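Local coordinates for acetyl xylan esterase (Geobacillus stearothermophilus, PDB 5BN1), which removes acetyl side groups from the xylose units of xylan and xylo-oligosaccharides, working as a doughnut-shaped homooctamer of the GDSL (SGNH) hydrolase family, at residues Met88-Leu100 against Gln144-Arg156. The protein carries 1 engineered substitution. Residues are numbered along the deposited sequence; the frame is centred on the assembly and turned at random.
Sequences MIGINDVWRQYDL and QDPMRRTMDQYGR
In this SGNH hydrolase, helix 91-99, which carries the inferred oxyanion-stabilising Asn92, packs nearly antiparallel (153°) on residues 146-156, the first turns of helix 146-165, Val94 entering as a knob among Met147, Thr150, Met151 and Tyr154. Val94 CG2 stands over the centre of the Tyr154 ring, 3.5 Å from the centroid, a CH-pi contact; CG1, anti to the backbone N, reaches Thr150 CG2 and Met147 CG instead. Met151, bent at chi2 and chi3, folds its SD back to 3.8 Å from Val94 CG2. Met147, by contrast, is extended: CB lies over one face of Tyr98, while SD and CE run on obliquely to Trp95, with SD 3.4 Å from Trp95 CD1. Two polar contacts close one margin of this apolar row. Tyr98 OH and Thr150 OG1 share a hydrogen bond of 2.6 Å, OG1 lying near the tyrosine ring plane. Gln97 NE2 donates to Tyr154 OH (2.9 Å, 142°) and, straighter (169°), to Asp93 O, the pair fixing the rotation of the Gln97 amide. Tyr154 OH also bonds Val108 O. Trp95 lies beside Asp191 and His194, the inferred charge relay, and stacks on Trp190 of a second subunit. Helix 91-99 follows central strand 84-88; Tyr154 packs on helix 110-124, and Arg148 touches helix 172-180.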
loop_
_atom_site.group_PDB
_atom_site.type_symbol
_atom_site.label_atom_id
_atom_site.label_comp_id
_atom_site.label_asym_id
_atom_site.label_seq_id
_atom_site.Cartn_x
_atom_site.Cartn_y
_atom_site.Cartn_z
ATOM N N MET A 88 33.432 5.168 9.302
ATOM C CA MET A 88 33.574 3.721 9.047
ATOM C C MET A 88 33.190 3.489 7.605
ATOM O O MET A 88 32.059 3.495 7.154
ATOM C CB MET A 88 32.723 2.795 9.953
ATOM C CG MET A 88 33.055 1.351 9.704
ATOM S SD MET A 88 32.550 0.191 10.989
ATOM C CE MET A 88 30.840 0.635 11.149
ATOM N N ILE A 89 34.282 3.312 6.806
ATOM C CA ILE A 89 34.137 3.171 5.349
ATOM C C ILE A 89 35.194 2.233 4.823
ATOM O O ILE A 89 36.272 2.023 5.413
ATOM C CB ILE A 89 34.195 4.526 4.647
ATOM C CG1 ILE A 89 33.527 4.540 3.257
ATOM C CG2 ILE A 89 35.687 5.044 4.641
ATOM C CD1 ILE A 89 31.989 4.526 3.350
ATOM N N GLY A 90 34.835 1.526 3.748
ATOM C CA GLY A 90 35.723 0.502 3.095
ATOM C C GLY A 90 35.059 -0.800 2.773
ATOM O O GLY A 90 35.516 -1.508 1.921
ATOM N N ILE A 91 33.964 -1.152 3.494
ATOM C CA ILE A 91 33.307 -2.386 3.149
ATOM C C ILE A 91 32.908 -2.462 1.685
ATOM O O ILE A 91 33.170 -3.466 1.035
ATOM C CB ILE A 91 32.105 -2.638 4.057
ATOM C CG1 ILE A 91 32.565 -3.023 5.452
ATOM C CG2 ILE A 91 31.226 -3.800 3.496
ATOM C CD1 ILE A 91 31.497 -3.083 6.531
ATOM N N ASN A 92 32.295 -1.412 1.146
ATOM C CA ASN A 92 31.806 -1.415 -0.211
ATOM C C ASN A 92 32.970 -1.270 -1.211
ATOM O O ASN A 92 32.986 -1.876 -2.265
ATOM C CB ASN A 92 30.774 -0.407 -0.435
ATOM C CG ASN A 92 29.510 -0.748 0.325
ATOM O OD1 ASN A 92 28.997 -1.881 0.143
ATOM N ND2 ASN A 92 28.966 0.141 1.022
ATOM N N ASP A 93 33.968 -0.449 -0.811
ATOM C CA ASP A 93 35.179 -0.252 -1.597
ATOM C C ASP A 93 35.784 -1.573 -1.977
ATOM O O ASP A 93 36.284 -1.759 -3.108
ATOM C CB ASP A 93 36.132 0.601 -0.797
ATOM C CG ASP A 93 35.518 1.859 -0.260
ATOM O OD1 ASP A 93 34.506 1.789 0.556
ATOM O OD2 ASP A 93 35.940 3.012 -0.568
ATOM N N VAL A 94 35.806 -2.524 -1.052
ATOM C CA VAL A 94 36.255 -3.862 -1.158
ATOM C C VAL A 94 35.191 -4.741 -1.839
ATOM O O VAL A 94 35.489 -5.503 -2.740
ATOM C CB VAL A 94 36.673 -4.419 0.191
ATOM C CG1 VAL A 94 37.018 -5.847 0.102
ATOM C CG2 VAL A 94 37.878 -3.600 0.740
ATOM N N TRP A 95 34.006 -4.756 -1.245
ATOM C CA TRP A 95 32.982 -5.764 -1.650
ATOM C C TRP A 95 32.734 -5.740 -3.132
ATOM O O TRP A 95 32.599 -6.802 -3.725
ATOM C CB TRP A 95 31.708 -5.508 -0.880
ATOM C CG TRP A 95 30.780 -6.691 -0.723
ATOM C CD1 TRP A 95 31.010 -7.989 -1.031
ATOM C CD2 TRP A 95 29.576 -6.660 0.068
ATOM N NE1 TRP A 95 29.940 -8.783 -0.609
ATOM C CE2 TRP A 95 29.058 -7.984 0.076
ATOM C CE3 TRP A 95 28.868 -5.640 0.645
ATOM C CZ2 TRP A 95 27.879 -8.283 0.807
ATOM C CZ3 TRP A 95 27.681 -5.919 1.294
ATOM C CH2 TRP A 95 27.228 -7.253 1.356
ATOM N N ARG A 96 32.617 -4.563 -3.720
ATOM C CA ARG A 96 32.409 -4.477 -5.160
ATOM C C ARG A 96 33.365 -5.235 -6.013
ATOM O O ARG A 96 33.062 -5.749 -7.103
ATOM C CB ARG A 96 32.210 -3.042 -5.623
ATOM C CG ARG A 96 31.059 -2.282 -5.060
ATOM C CD ARG A 96 29.672 -2.797 -5.451
ATOM N NE ARG A 96 29.281 -3.871 -4.537
ATOM C CZ ARG A 96 28.833 -3.698 -3.304
ATOM N NH1 ARG A 96 28.515 -4.781 -2.563
ATOM N NH2 ARG A 96 28.778 -2.502 -2.719
ATOM N N GLN A 97 34.632 -5.273 -5.565
ATOM C CA GLN A 97 35.671 -5.999 -6.247
ATOM C C GLN A 97 35.408 -7.499 -6.388
ATOM O O GLN A 97 35.924 -8.201 -7.219
ATOM C CB GLN A 97 37.062 -5.785 -5.615
ATOM C CG GLN A 97 37.444 -4.331 -5.483
ATOM C CD GLN A 97 38.730 -4.074 -4.774
ATOM O OE1 GLN A 97 39.758 -4.799 -5.058
ATOM N NE2 GLN A 97 38.766 -3.083 -3.916
ATOM N N TYR A 98 34.639 -8.007 -5.377
ATOM C CA TYR A 98 34.293 -9.404 -5.263
ATOM C C TYR A 98 32.856 -9.741 -5.704
ATOM O O TYR A 98 32.726 -10.847 -6.280
ATOM C CB TYR A 98 34.522 -9.842 -3.764
ATOM C CG TYR A 98 36.022 -9.828 -3.445
ATOM C CD1 TYR A 98 36.816 -10.848 -3.860
ATOM C CD2 TYR A 98 36.591 -8.780 -2.726
ATOM C CE1 TYR A 98 38.192 -10.861 -3.646
ATOM C CE2 TYR A 98 37.940 -8.765 -2.535
ATOM C CZ TYR A 98 38.701 -9.775 -2.980
ATOM O OH TYR A 98 40.108 -9.807 -2.831
ATOM N N ASP A 99 31.901 -8.863 -5.511
ATOM C CA ASP A 99 30.498 -9.149 -5.940
ATOM C C ASP A 99 30.219 -8.713 -7.327
ATOM O O ASP A 99 29.292 -9.302 -7.976
ATOM C CB ASP A 99 29.470 -8.831 -4.923
ATOM C CG ASP A 99 29.105 -7.391 -4.782
ATOM O OD1 ASP A 99 29.850 -6.522 -5.383
ATOM O OD2 ASP A 99 28.073 -7.042 -4.154
ATOM N N LEU A 100 30.940 -7.746 -7.858
ATOM C CA LEU A 100 30.785 -7.217 -9.259
ATOM C C LEU A 100 32.198 -7.131 -9.842
ATOM O O LEU A 100 32.623 -5.979 -10.081
ATOM C CB LEU A 100 30.036 -5.926 -9.208
ATOM C CG LEU A 100 28.584 -5.972 -8.795
ATOM C CD1 LEU A 100 27.969 -4.625 -8.585
ATOM C CD2 LEU A 100 27.741 -6.852 -9.801
ATOM N N GLN A 144 42.585 -16.131 5.143
ATOM C CA GLN A 144 42.969 -16.363 3.767
ATOM C C GLN A 144 41.764 -16.338 2.784
ATOM O O GLN A 144 41.910 -16.457 1.574
ATOM C CB GLN A 144 43.689 -17.688 3.606
ATOM C CG GLN A 144 45.126 -17.581 4.250
ATOM C CD GLN A 144 45.924 -16.216 4.018
ATOM O OE1 GLN A 144 46.182 -15.736 2.868
ATOM N NE2 GLN A 144 46.241 -15.552 5.128
ATOM N N ASP A 145 40.540 -16.131 3.333
ATOM C CA ASP A 145 39.448 -15.899 2.385
ATOM C C ASP A 145 39.819 -14.617 1.640
ATOM O O ASP A 145 40.184 -13.618 2.239
ATOM C CB ASP A 145 38.120 -15.682 3.165
ATOM C CG ASP A 145 36.950 -15.264 2.274
ATOM O OD1 ASP A 145 36.813 -14.090 2.051
ATOM O OD2 ASP A 145 36.300 -16.209 1.811
ATOM N N PRO A 146 39.692 -14.598 0.310
ATOM C CA PRO A 146 40.177 -13.450 -0.388
ATOM C C PRO A 146 39.659 -12.120 0.011
ATOM O O PRO A 146 40.341 -11.106 0.128
ATOM C CB PRO A 146 39.795 -13.752 -1.872
ATOM C CG PRO A 146 39.782 -15.198 -1.960
ATOM C CD PRO A 146 39.338 -15.696 -0.588
ATOM N N MET A 147 38.341 -12.035 0.289
ATOM C CA MET A 147 37.743 -10.742 0.621
ATOM C C MET A 147 38.162 -10.367 2.090
ATOM O O MET A 147 38.337 -9.179 2.337
ATOM C CB MET A 147 36.207 -10.739 0.495
ATOM C CG MET A 147 35.638 -9.434 0.878
ATOM S SD MET A 147 33.929 -9.222 0.282
ATOM C CE MET A 147 33.437 -7.841 1.255
ATOM N N ARG A 148 38.269 -11.342 2.989
ATOM C CA ARG A 148 38.760 -11.035 4.287
ATOM C C ARG A 148 40.190 -10.448 4.266
ATOM O O ARG A 148 40.495 -9.494 4.942
ATOM C CB ARG A 148 38.723 -12.289 5.193
ATOM C CG ARG A 148 39.382 -12.117 6.569
ATOM C CD ARG A 148 38.777 -11.124 7.520
ATOM N NE ARG A 148 39.743 -10.729 8.592
ATOM C CZ ARG A 148 40.108 -11.546 9.551
ATOM N NH1 ARG A 148 39.468 -12.644 9.837
ATOM N NH2 ARG A 148 41.178 -11.151 10.285
ATOM N N ARG A 149 40.997 -11.098 3.424
ATOM C CA ARG A 149 42.415 -10.631 3.273
ATOM C C ARG A 149 42.484 -9.243 2.762
ATOM O O ARG A 149 43.212 -8.367 3.283
ATOM C CB ARG A 149 43.155 -11.614 2.427
ATOM C CG ARG A 149 44.629 -11.285 2.267
ATOM C CD ARG A 149 45.291 -12.497 1.559
ATOM N NE ARG A 149 44.787 -12.762 0.217
ATOM C CZ ARG A 149 44.358 -13.951 -0.352
ATOM N NH1 ARG A 149 44.318 -15.167 0.262
ATOM N NH2 ARG A 149 43.951 -13.925 -1.632
ATOM N N THR A 150 41.686 -8.929 1.728
ATOM C CA THR A 150 41.590 -7.577 1.277
ATOM C C THR A 150 41.160 -6.580 2.274
ATOM O O THR A 150 41.621 -5.486 2.492
ATOM C CB THR A 150 40.848 -7.518 -0.097
ATOM O OG1 THR A 150 41.440 -8.420 -1.053
ATOM C CG2 THR A 150 40.706 -6.164 -0.635
ATOM N N MET A 151 40.054 -6.974 2.966
ATOM C CA MET A 151 39.537 -6.102 3.957
ATOM C C MET A 151 40.579 -5.747 5.059
ATOM O O MET A 151 40.634 -4.620 5.487
ATOM C CB MET A 151 38.267 -6.738 4.622
ATOM C CG MET A 151 37.363 -5.742 5.245
ATOM S SD MET A 151 36.499 -4.617 4.136
ATOM C CE MET A 151 35.287 -5.799 3.544
ATOM N N ASP A 152 41.335 -6.771 5.454
ATOM C CA ASP A 152 42.428 -6.586 6.453
ATOM C C ASP A 152 43.439 -5.554 5.929
ATOM O O ASP A 152 43.905 -4.661 6.689
ATOM C CB ASP A 152 43.101 -7.822 6.862
ATOM C CG ASP A 152 42.298 -8.713 7.818
ATOM O OD1 ASP A 152 41.193 -8.374 8.140
ATOM O OD2 ASP A 152 42.879 -9.802 8.078
ATOM N N GLN A 153 43.707 -5.625 4.620
ATOM C CA GLN A 153 44.641 -4.622 4.016
ATOM C C GLN A 153 44.126 -3.232 4.092
ATOM O O GLN A 153 44.779 -2.257 4.448
ATOM C CB GLN A 153 44.979 -5.069 2.628
ATOM C CG GLN A 153 45.933 -4.061 1.985
ATOM C CD GLN A 153 46.362 -4.531 0.619
ATOM O OE1 GLN A 153 45.520 -4.982 -0.250
ATOM N NE2 GLN A 153 47.684 -4.588 0.438
ATOM N N TYR A 154 42.808 -2.975 3.799
ATOM C CA TYR A 154 42.145 -1.694 3.953
ATOM C C TYR A 154 42.134 -1.262 5.409
ATOM O O TYR A 154 42.329 -0.085 5.699
ATOM C CB TYR A 154 40.727 -1.708 3.338
ATOM C CG TYR A 154 40.670 -1.592 1.806
ATOM C CD1 TYR A 154 41.294 -2.573 1.010
ATOM C CD2 TYR A 154 39.964 -0.589 1.199
ATOM C CE1 TYR A 154 41.298 -2.462 -0.413
ATOM C CE2 TYR A 154 39.920 -0.486 -0.191
ATOM C CZ TYR A 154 40.556 -1.448 -0.924
ATOM O OH TYR A 154 40.535 -1.359 -2.348
ATOM N N GLY A 155 41.907 -2.196 6.314
ATOM C CA GLY A 155 41.986 -1.881 7.722
ATOM C C GLY A 155 43.410 -1.377 8.145
ATOM O O GLY A 155 43.435 -0.567 9.025
ATOM N N ARG A 156 44.421 -1.988 7.574
ATOM C CA ARG A 156 45.847 -1.520 7.827
ATOM C C ARG A 156 45.961 -0.092 7.422
ATOM O O ARG A 156 46.591 0.757 8.133
ATOM C CB ARG A 156 46.853 -2.391 7.159
ATOM C CG ARG A 156 46.999 -3.720 7.705
ATOM C CD ARG A 156 48.290 -4.427 7.344
ATOM N NE ARG A 156 48.391 -4.770 5.926
ATOM C CZ ARG A 156 47.908 -5.830 5.364
ATOM N NH1 ARG A 156 47.114 -6.699 6.008
ATOM N NH2 ARG A 156 48.077 -6.038 4.072
#